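Local coordinates for protein alcohol dehydrogenase (Thermus sp., PDB 4CPD) that probably catalyses the NAD-dependent, zinc-requiring interconversion of alcohols with aldehydes or ketones, as a thermostable member of the medium-chain dehydrogenase family, at residues His43-Lys48 against Leu332-Glu337. Residues are numbered along the deposited sequence; the frame is centred on the assembly and turned at random.
Sequences HLYHGK and LFDRKE. With NAD (nicotinamide-adenine-dinucleotide), chain G.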
# COMPACT_ATOMS: atom_id res chain seq x y z
N HIS A 43 -6.22 -23.67 -10.55
CA HIS A 43 -6.19 -22.82 -11.74
C HIS A 43 -5.52 -23.56 -12.92
O HIS A 43 -5.97 -23.45 -14.08
CB HIS A 43 -5.51 -21.48 -11.46
CG HIS A 43 -6.10 -20.75 -10.30
ND1 HIS A 43 -5.35 -20.25 -9.27
CD2 HIS A 43 -7.39 -20.47 -10.00
CE1 HIS A 43 -6.15 -19.67 -8.38
NE2 HIS A 43 -7.39 -19.80 -8.80
N LEU A 44 -4.48 -24.34 -12.63
CA LEU A 44 -3.94 -25.24 -13.64
C LEU A 44 -5.04 -26.17 -14.09
O LEU A 44 -5.37 -26.21 -15.27
CB LEU A 44 -2.77 -26.06 -13.12
CG LEU A 44 -1.44 -25.40 -13.44
CD1 LEU A 44 -1.15 -24.36 -12.40
CD2 LEU A 44 -0.27 -26.36 -13.49
N TYR A 45 -5.62 -26.91 -13.14
CA TYR A 45 -6.60 -27.96 -13.41
C TYR A 45 -7.68 -27.46 -14.36
O TYR A 45 -8.05 -28.16 -15.32
CB TYR A 45 -7.23 -28.39 -12.09
CG TYR A 45 -7.96 -29.72 -12.04
CD1 TYR A 45 -7.30 -30.93 -12.21
CD2 TYR A 45 -9.30 -29.77 -11.70
CE1 TYR A 45 -7.97 -32.14 -12.09
CE2 TYR A 45 -9.97 -30.96 -11.57
CZ TYR A 45 -9.30 -32.14 -11.78
OH TYR A 45 -10.02 -33.31 -11.65
N HIS A 46 -8.17 -26.24 -14.11
CA HIS A 46 -9.23 -25.63 -14.93
C HIS A 46 -8.76 -24.75 -16.09
O HIS A 46 -9.46 -23.82 -16.51
CB HIS A 46 -10.13 -24.77 -14.07
CG HIS A 46 -10.85 -25.52 -13.00
ND1 HIS A 46 -10.89 -25.07 -11.70
CD2 HIS A 46 -11.57 -26.67 -13.03
CE1 HIS A 46 -11.60 -25.91 -10.97
NE2 HIS A 46 -12.02 -26.89 -11.76
N GLY A 47 -7.56 -25.05 -16.59
CA GLY A 47 -7.01 -24.40 -17.77
C GLY A 47 -6.90 -22.88 -17.75
O GLY A 47 -6.71 -22.25 -18.79
N LYS A 48 -7.01 -22.32 -16.54
CA LYS A 48 -6.85 -20.88 -16.28
C LYS A 48 -5.37 -20.48 -16.46
O LYS A 48 -5.03 -19.31 -16.57
CB LYS A 48 -7.29 -20.55 -14.84
CG LYS A 48 -8.38 -19.49 -14.65
CD LYS A 48 -9.77 -20.13 -14.52
CE LYS A 48 -10.63 -19.50 -13.43
NZ LYS A 48 -10.14 -19.87 -12.07
N LEU A 332 -11.48 -34.32 -5.11
CA LEU A 332 -11.96 -33.99 -3.77
C LEU A 332 -11.76 -32.52 -3.46
O LEU A 332 -12.70 -31.82 -3.09
CB LEU A 332 -11.24 -34.83 -2.70
CG LEU A 332 -11.83 -36.18 -2.25
CD1 LEU A 332 -13.21 -36.00 -1.65
CD2 LEU A 332 -11.91 -37.14 -3.42
N PHE A 333 -10.53 -32.06 -3.62
CA PHE A 333 -10.21 -30.66 -3.32
C PHE A 333 -10.99 -29.68 -4.21
O PHE A 333 -11.56 -28.70 -3.72
CB PHE A 333 -8.70 -30.44 -3.45
CG PHE A 333 -8.25 -29.09 -2.97
CD1 PHE A 333 -8.64 -28.61 -1.72
CD2 PHE A 333 -7.43 -28.31 -3.77
CE1 PHE A 333 -8.21 -27.37 -1.28
CE2 PHE A 333 -7.00 -27.08 -3.34
CZ PHE A 333 -7.39 -26.60 -2.09
N ASP A 334 -11.04 -29.98 -5.50
CA ASP A 334 -11.81 -29.17 -6.44
C ASP A 334 -13.28 -29.08 -6.03
O ASP A 334 -13.83 -27.97 -5.93
CB ASP A 334 -11.71 -29.75 -7.84
CG ASP A 334 -12.28 -28.84 -8.90
OD1 ASP A 334 -12.45 -27.62 -8.60
OD2 ASP A 334 -12.54 -29.36 -10.02
N ARG A 335 -13.89 -30.25 -5.76
CA ARG A 335 -15.30 -30.34 -5.33
C ARG A 335 -15.53 -29.83 -3.88
O ARG A 335 -16.66 -29.83 -3.39
CB ARG A 335 -15.85 -31.78 -5.51
CG ARG A 335 -16.09 -32.19 -6.97
CD ARG A 335 -16.32 -33.69 -7.12
N LYS A 336 -14.46 -29.38 -3.21
CA LYS A 336 -14.52 -28.79 -1.86
C LYS A 336 -14.90 -29.84 -0.76
O LYS A 336 -15.34 -29.51 0.35
CB LYS A 336 -15.48 -27.58 -1.86
CG LYS A 336 -14.89 -26.28 -1.34
CD LYS A 336 -14.49 -25.36 -2.49
N GLU A 337 -14.68 -31.12 -1.09
CA GLU A 337 -14.88 -32.23 -0.17
C GLU A 337 -13.66 -32.47 0.72
O GLU A 337 -13.78 -32.91 1.85
CB GLU A 337 -15.22 -33.49 -0.96
CG GLU A 337 -16.68 -33.50 -1.43
CD GLU A 337 -16.94 -34.46 -2.59
OE1 GLU A 337 -16.27 -35.51 -2.68
OE2 GLU A 337 -17.82 -34.15 -3.42
PA NAD G . -9.32 -22.39 -2.05
O1A NAD G . -9.16 -23.82 -1.53
O2A NAD G . -10.02 -22.16 -3.39
O5B NAD G . -10.01 -21.40 -0.97
C5B NAD G . -10.88 -20.34 -1.39
C4B NAD G . -11.93 -20.07 -0.32
O4B NAD G . -12.59 -18.83 -0.59
C3B NAD G . -13.00 -21.17 -0.31
O3B NAD G . -13.35 -21.60 1.02
C2B NAD G . -14.19 -20.52 -0.94
O2B NAD G . -15.42 -21.07 -0.46
C1B NAD G . -13.99 -19.08 -0.53
N9A NAD G . -14.72 -18.19 -1.43
C8A NAD G . -14.76 -18.31 -2.77
N7A NAD G . -15.54 -17.33 -3.28
C5A NAD G . -16.00 -16.57 -2.25
C6A NAD G . -16.85 -15.38 -2.09
N6A NAD G . -17.37 -14.80 -3.19
N1A NAD G . -17.10 -14.88 -0.85
C2A NAD G . -16.57 -15.46 0.25
N3A NAD G . -15.78 -16.56 0.17
C4A NAD G . -15.46 -17.15 -1.02
O3 NAD G . -7.87 -21.70 -2.20
PN NAD G . -6.68 -21.57 -1.11
O1N NAD G . -5.87 -22.84 -1.27
O2N NAD G . -7.20 -21.06 0.24
O5D NAD G . -5.86 -20.32 -1.72
C5D NAD G . -6.38 -19.00 -1.45
C4D NAD G . -6.18 -17.98 -2.56
O4D NAD G . -4.87 -17.41 -2.42
C3D NAD G . -6.26 -18.55 -3.98
O3D NAD G . -6.81 -17.54 -4.85
C2D NAD G . -4.81 -18.89 -4.31
O2D NAD G . -4.49 -19.00 -5.72
C1D NAD G . -4.10 -17.73 -3.60
N1N NAD G . -2.68 -17.99 -3.29
C2N NAD G . -1.88 -16.94 -3.50
C3N NAD G . -0.51 -17.01 -3.26
C7N NAD G . 0.26 -15.75 -3.53
O7N NAD G . 1.45 -15.79 -3.83
N7N NAD G . -0.39 -14.58 -3.41
C4N NAD G . 0.03 -18.20 -2.76
C5N NAD G . -0.82 -19.29 -2.54
C6N NAD G . -2.19 -19.16 -2.81
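His-46 and Asp-334 meet where the C-terminal ends of helices 39-45 and 326-334 come together, and they illustrate how a single polar link can join elements almost three hundred residues apart. The two side chains approach from opposite directions. NE2 of His-46 donates to OD2 of Asp-334 over 3.1 Å, reaching its syn side but well out of the carboxylate plane. The bond is bent, with an N-H...O angle of 140°. The other oxygen, OD1, lies in the plane of the imidazole at its edge, 3.0 Å from CE1 of His-46, so the carboxylate straddles the NE2-CE1 edge, its plane well inclined to the ring.

The more enclosed part of the contact is at Tyr-45. With CG anti to the backbone N (chi1 -163°), this buried phenol ring turns an edge to the carboxylate, CE2 of Tyr-45 standing 3.4 Å from OD2 of Asp-334 and the two planes nearly perpendicular. Tyr-330 meets the same phenol ring, while Leu-42 of helix 39-45 also touches Asp-334. By contrast, His-46 belongs to the more solvent-facing side: it is partly exposed just past the end of helix 39-45, where Gly-47 and Lys-48 continue the chain at the surface.

An alanine at Asp-334 would remove the acceptor of the NE2 bond and is likely to leave the imidazole freer to turn. Beyond Asp-334, Lys-336 closes helix 326-334 with a Schellman motif.

His-43 and Phe-333, on the same two helices, belong to the NAD pocket: CE1 of His-43 lies 3.2 Å from O2D of NAD, and CZ of Phe-333 is 3.3 Å from O1A of the diphosphate. The arrangement is thus a histidine-carboxylate hydrogen bond joining two helix ends beside the NAD pocket of a medium-chain, zinc-containing alcohol dehydrogenase.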